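Local coordinates for macrolide export ATP-binding/permease protein MacB (Actinobacillus actinomycetemcomitans, PDB 3FTJ), which exports macrolides from the cell as the ATP-driven inner-membrane transporter of the tripartite MacAB-TdeA efflux system, here represented by its periplasmic region, at residues D99-A113 / S153-K166. Residues are numbered along the deposited sequence; the frame is centred on the assembly and turned at random.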
loop_
_atom_site.group_PDB
_atom_site.type_symbol
_atom_site.label_atom_id
_atom_site.label_comp_id
_atom_site.label_asym_id
_atom_site.label_seq_id
_atom_site.Cartn_x
_atom_site.Cartn_y
_atom_site.Cartn_z
ATOM N N ASP A 99 -6.647 1.300 15.228
ATOM C CA ASP A 99 -5.207 1.532 15.072
ATOM C C ASP A 99 -5.001 2.752 14.182
ATOM O O ASP A 99 -4.225 3.652 14.497
ATOM C CB ASP A 99 -4.521 0.321 14.452
ATOM C CG ASP A 99 -4.499 -0.882 15.372
ATOM O OD1 ASP A 99 -4.181 -0.731 16.572
ATOM O OD2 ASP A 99 -4.771 -1.997 14.885
ATOM N N VAL A 100 -5.723 2.782 13.071
ATOM C CA VAL A 100 -5.647 3.902 12.142
ATOM C C VAL A 100 -6.085 5.211 12.796
ATOM O O VAL A 100 -5.361 6.205 12.743
ATOM C CB VAL A 100 -6.497 3.630 10.904
ATOM C CG1 VAL A 100 -6.612 4.884 10.043
ATOM C CG2 VAL A 100 -5.917 2.449 10.118
ATOM N N ASP A 101 -7.267 5.205 13.415
ATOM C CA ASP A 101 -7.819 6.395 14.062
ATOM C C ASP A 101 -6.928 6.961 15.175
ATOM O O ASP A 101 -6.834 8.178 15.345
ATOM C CB ASP A 101 -9.207 6.092 14.634
ATOM C CG ASP A 101 -10.303 6.135 13.580
ATOM O OD1 ASP A 101 -10.233 6.987 12.672
ATOM O OD2 ASP A 101 -11.242 5.317 13.666
ATOM N N GLN A 102 -6.293 6.078 15.940
ATOM C CA GLN A 102 -5.478 6.501 17.076
ATOM C C GLN A 102 -3.985 6.565 16.723
ATOM O O GLN A 102 -3.150 6.828 17.580
ATOM C CB GLN A 102 -5.694 5.562 18.268
ATOM C CG GLN A 102 -7.144 5.468 18.725
ATOM C CD GLN A 102 -7.703 6.814 19.149
ATOM O OE1 GLN A 102 -7.230 7.419 20.111
ATOM N NE2 GLN A 102 -8.714 7.292 18.430
ATOM N N SER A 103 -3.654 6.331 15.457
ATOM C CA SER A 103 -2.258 6.372 15.033
ATOM C C SER A 103 -1.389 5.542 15.979
ATOM O O SER A 103 -0.392 6.029 16.501
ATOM C CB SER A 103 -1.755 7.819 14.997
ATOM O OG SER A 103 -2.448 8.571 14.008
ATOM N N ASN A 104 -1.781 4.293 16.199
ATOM C CA ASN A 104 -1.057 3.412 17.105
ATOM C C ASN A 104 0.256 2.958 16.488
ATOM O O ASN A 104 0.325 2.656 15.288
ATOM C CB ASN A 104 -1.904 2.185 17.463
ATOM C CG ASN A 104 -2.964 2.481 18.515
ATOM O OD1 ASN A 104 -3.896 1.702 18.705
ATOM N ND2 ASN A 104 -2.828 3.607 19.195
ATOM N N GLN A 105 1.299 2.902 17.313
ATOM C CA GLN A 105 2.596 2.409 16.866
ATOM C C GLN A 105 2.614 0.894 16.955
ATOM O O GLN A 105 3.228 0.302 17.847
ATOM C CB GLN A 105 3.727 3.036 17.678
ATOM C CG GLN A 105 3.898 4.516 17.369
ATOM C CD GLN A 105 4.701 5.264 18.423
ATOM O OE1 GLN A 105 4.417 6.417 18.718
ATOM N NE2 GLN A 105 5.706 4.608 18.991
ATOM N N VAL A 106 1.885 0.274 16.039
ATOM C CA VAL A 106 1.833 -1.174 15.958
ATOM C C VAL A 106 2.275 -1.576 14.570
ATOM O O VAL A 106 2.113 -0.817 13.615
ATOM C CB VAL A 106 0.404 -1.725 16.221
ATOM C CG1 VAL A 106 -0.024 -1.455 17.672
ATOM C CG2 VAL A 106 -0.590 -1.125 15.241
ATOM N N VAL A 107 2.836 -2.768 14.452
ATOM C CA VAL A 107 3.312 -3.209 13.161
ATOM C C VAL A 107 2.895 -4.639 12.869
ATOM O O VAL A 107 2.805 -5.479 13.774
ATOM C CB VAL A 107 4.856 -3.024 13.043
ATOM C CG1 VAL A 107 5.584 -3.823 14.101
ATOM C CG2 VAL A 107 5.322 -3.413 11.664
ATOM N N VAL A 108 2.608 -4.904 11.602
ATOM C CA VAL A 108 2.351 -6.260 11.145
ATOM C C VAL A 108 3.545 -6.717 10.306
ATOM O O VAL A 108 3.945 -6.035 9.367
ATOM C CB VAL A 108 1.034 -6.348 10.336
ATOM C CG1 VAL A 108 0.882 -7.718 9.700
ATOM C CG2 VAL A 108 -0.169 -6.030 11.236
ATOM N N LEU A 109 4.125 -7.864 10.654
ATOM C CA LEU A 109 5.310 -8.351 9.963
ATOM C C LEU A 109 5.003 -9.216 8.744
ATOM O O LEU A 109 3.988 -9.909 8.672
ATOM C CB LEU A 109 6.218 -9.127 10.915
ATOM C CG LEU A 109 6.776 -8.369 12.115
ATOM C CD1 LEU A 109 7.805 -9.242 12.818
ATOM C CD2 LEU A 109 7.396 -7.059 11.676
ATOM N N ASP A 110 5.912 -9.144 7.786
ATOM C CA ASP A 110 5.961 -10.046 6.651
ATOM C C ASP A 110 6.448 -11.409 7.149
ATOM O O ASP A 110 7.151 -11.495 8.153
ATOM C CB ASP A 110 6.965 -9.468 5.654
ATOM C CG ASP A 110 7.018 -10.219 4.374
ATOM O OD1 ASP A 110 6.646 -9.631 3.334
ATOM O OD2 ASP A 110 7.441 -11.394 4.406
ATOM N N GLU A 111 6.072 -12.473 6.452
ATOM C CA GLU A 111 6.527 -13.813 6.795
ATOM C C GLU A 111 8.050 -13.845 6.878
ATOM O O GLU A 111 8.632 -14.289 7.874
ATOM C CB GLU A 111 6.049 -14.806 5.735
ATOM C CG GLU A 111 6.031 -16.244 6.179
ATOM C CD GLU A 111 4.772 -16.593 6.944
ATOM O OE1 GLU A 111 4.398 -15.813 7.847
ATOM O OE2 GLU A 111 4.159 -17.645 6.645
ATOM N N SER A 112 8.697 -13.358 5.829
ATOM C CA SER A 112 10.151 -13.384 5.775
ATOM C C SER A 112 10.791 -12.374 6.731
ATOM O O SER A 112 11.939 -12.550 7.146
ATOM C CB SER A 112 10.646 -13.183 4.340
ATOM O OG SER A 112 10.072 -12.026 3.762
ATOM N N ALA A 113 10.051 -11.326 7.087
ATOM C CA ALA A 113 10.536 -10.369 8.077
ATOM C C ALA A 113 10.569 -11.035 9.451
ATOM O O ALA A 113 11.559 -10.927 10.182
ATOM C CB ALA A 113 9.659 -9.114 8.107
ATOM N N SER A 153 11.926 -9.220 1.930
ATOM C CA SER A 153 13.062 -8.330 2.146
ATOM C C SER A 153 12.775 -7.275 3.206
ATOM O O SER A 153 12.948 -6.082 2.975
ATOM C CB SER A 153 13.484 -7.668 0.837
ATOM O OG SER A 153 14.271 -8.557 0.061
ATOM N N LEU A 154 12.353 -7.737 4.377
ATOM C CA LEU A 154 12.052 -6.875 5.522
ATOM C C LEU A 154 10.950 -5.866 5.276
ATOM O O LEU A 154 11.196 -4.661 5.159
ATOM C CB LEU A 154 13.299 -6.188 6.054
ATOM C CG LEU A 154 13.843 -6.920 7.274
ATOM C CD1 LEU A 154 14.269 -8.320 6.880
ATOM C CD2 LEU A 154 15.002 -6.148 7.877
ATOM N N ASN A 155 9.728 -6.377 5.214
ATOM C CA ASN A 155 8.560 -5.537 5.085
ATOM C C ASN A 155 7.828 -5.459 6.414
ATOM O O ASN A 155 7.527 -6.486 7.027
ATOM C CB ASN A 155 7.645 -6.081 3.990
ATOM C CG ASN A 155 8.340 -6.147 2.636
ATOM O OD1 ASN A 155 8.849 -5.145 2.141
ATOM N ND2 ASN A 155 8.367 -7.331 2.038
ATOM N N LEU A 156 7.573 -4.234 6.870
ATOM C CA LEU A 156 6.723 -4.004 8.035
ATOM C C LEU A 156 5.532 -3.132 7.635
ATOM O O LEU A 156 5.689 -2.181 6.871
ATOM C CB LEU A 156 7.493 -3.326 9.168
ATOM C CG LEU A 156 8.894 -3.794 9.580
ATOM C CD1 LEU A 156 9.034 -3.608 11.081
ATOM C CD2 LEU A 156 9.172 -5.229 9.225
ATOM N N TYR A 157 4.352 -3.448 8.164
ATOM C CA TYR A 157 3.138 -2.716 7.818
ATOM C C TYR A 157 2.500 -2.057 9.029
ATOM O O TYR A 157 2.205 -2.715 10.022
ATOM C CB TYR A 157 2.128 -3.648 7.148
ATOM C CG TYR A 157 2.707 -4.395 5.969
ATOM C CD1 TYR A 157 2.853 -3.778 4.740
ATOM C CD2 TYR A 157 3.115 -5.711 6.091
ATOM C CE1 TYR A 157 3.381 -4.449 3.657
ATOM C CE2 TYR A 157 3.649 -6.394 5.013
ATOM C CZ TYR A 157 3.776 -5.755 3.798
ATOM O OH TYR A 157 4.301 -6.424 2.721
ATOM N N SER A 158 2.273 -0.755 8.921
ATOM C CA SER A 158 1.790 0.058 10.026
ATOM C C SER A 158 0.703 0.976 9.478
ATOM O O SER A 158 0.611 1.155 8.264
ATOM C CB SER A 158 2.967 0.861 10.592
ATOM O OG SER A 158 2.681 1.430 11.849
ATOM N N PRO A 159 -0.142 1.553 10.350
ATOM C CA PRO A 159 -1.195 2.417 9.799
ATOM C C PRO A 159 -0.606 3.628 9.098
ATOM O O PRO A 159 0.360 4.211 9.611
ATOM C CB PRO A 159 -1.970 2.867 11.046
ATOM C CG PRO A 159 -1.690 1.809 12.076
ATOM C CD PRO A 159 -0.268 1.389 11.809
ATOM N N TYR A 160 -1.171 4.004 7.951
ATOM C CA TYR A 160 -0.708 5.182 7.217
ATOM C C TYR A 160 -0.665 6.410 8.122
ATOM O O TYR A 160 0.215 7.258 7.979
ATOM C CB TYR A 160 -1.581 5.469 5.982
ATOM C CG TYR A 160 -3.004 5.932 6.288
ATOM C CD1 TYR A 160 -3.267 7.240 6.664
ATOM C CD2 TYR A 160 -4.080 5.048 6.206
ATOM C CE1 TYR A 160 -4.572 7.666 6.958
ATOM C CE2 TYR A 160 -5.385 5.459 6.491
ATOM C CZ TYR A 160 -5.622 6.771 6.869
ATOM O OH TYR A 160 -6.907 7.191 7.148
ATOM N N SER A 161 -1.616 6.498 9.051
ATOM C CA SER A 161 -1.715 7.644 9.951
ATOM C C SER A 161 -0.512 7.724 10.894
ATOM O O SER A 161 0.084 8.788 11.076
ATOM C CB SER A 161 -3.018 7.574 10.751
ATOM O OG SER A 161 -3.160 6.300 11.363
ATOM N N THR A 162 -0.163 6.589 11.487
ATOM C CA THR A 162 1.014 6.486 12.350
ATOM C C THR A 162 2.297 6.867 11.627
ATOM O O THR A 162 3.132 7.596 12.160
ATOM C CB THR A 162 1.177 5.055 12.865
ATOM O OG1 THR A 162 -0.077 4.600 13.382
ATOM C CG2 THR A 162 2.231 4.997 13.966
ATOM N N VAL A 163 2.449 6.379 10.404
ATOM C CA VAL A 163 3.662 6.623 9.639
ATOM C C VAL A 163 3.762 8.086 9.208
ATOM O O VAL A 163 4.823 8.696 9.293
ATOM C CB VAL A 163 3.753 5.670 8.435
ATOM C CG1 VAL A 163 4.904 6.049 7.531
ATOM C CG2 VAL A 163 3.932 4.267 8.933
ATOM N N LEU A 164 2.645 8.652 8.773
ATOM C CA LEU A 164 2.610 10.044 8.363
ATOM C C LEU A 164 2.821 10.942 9.576
ATOM O O LEU A 164 3.617 11.865 9.537
ATOM C CB LEU A 164 1.268 10.378 7.695
ATOM C CG LEU A 164 1.020 9.803 6.298
ATOM C CD1 LEU A 164 -0.427 9.990 5.895
ATOM C CD2 LEU A 164 1.962 10.442 5.269
ATOM N N ASN A 165 2.087 10.676 10.650
ATOM C CA ASN A 165 2.114 11.551 11.817
ATOM C C ASN A 165 3.461 11.512 12.546
ATOM O O ASN A 165 3.937 12.532 13.029
ATOM C CB ASN A 165 0.965 11.212 12.781
ATOM C CG ASN A 165 -0.409 11.636 12.247
ATOM O OD1 ASN A 165 -0.522 12.570 11.452
ATOM N ND2 ASN A 165 -1.462 10.954 12.704
ATOM N N LYS A 166 4.082 10.339 12.599
ATOM C CA LYS A 166 5.254 10.133 13.449
ATOM C C LYS A 166 6.569 9.917 12.700
ATOM O O LYS A 166 7.644 10.136 13.259
ATOM C CB LYS A 166 5.004 8.967 14.416
ATOM C CG LYS A 166 3.886 9.237 15.429
ATOM C CD LYS A 166 3.456 7.958 16.140
ATOM C CE LYS A 166 2.557 8.247 17.344
ATOM N NZ LYS A 166 1.147 8.516 16.951
#
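Val108 and Tyr157 form a hydrogen-bonded pair where strands 106-110 and 155-159 run antiparallel in the mixed sheet of the MacB-like periplasmic core domain. Their two backbone bonds include Val108 N to Tyr157 O at 2.7 Å. Tyr157 CD2 lies 3.4 Å from Val108 O, and the ring also meets those of Tyr75 and Tyr81. On the other face, Leu156 receives Val107 and Leu109: Val107 CG2 presses unusually tightly on Leu156 CB (3.3 Å), whereas the two leucines lie side by side with their CD2 methyls touching. Branched aliphatic groups suit this buried face.

Past the regular pairing, hydroxyl side chains bind backbone carbonyls. Ser158 holds OG anti to its own N, which brings the hydroxyl to Val106 O, 2.9 Å away. Pro159, at the N-cap position of helix 160-168, slides its ring past Val100, while Val100 CG1 rests against the outer part of the Tyr160 ring. The last turn of helix 97-102 and the Schellman turn at Ser103 that follows it are bound through backbone carbonyls. Ser161 OG, turned between its N and carbonyl carbon (chi1 51°), donates to Val100 O on a lone pair at 2.6 Å; that oxygen also accepts from Ser103 N. Thr162 OG1 reaches Asn104 O from above the carbonyl plane (2.8 Å). Serine and threonine are short enough to donate directly from the helix surface; Lys166 spans a longer gap, bending at its last torsion to bring NZ to Ser103 O, its aliphatic chain crossing Gln105, whose amide nitrogen binds Pro134 O.

At the far end of the strand pair, where Asp110 N donates to Asn155 O, their side chains lie side by side, carboxylate and amide planes 48° apart. Asp110 is also the N-cap of helix 111-118. Asn155 ND2 donates almost straight (169°) to Asp110 OD1, approached from above the carboxylate plane.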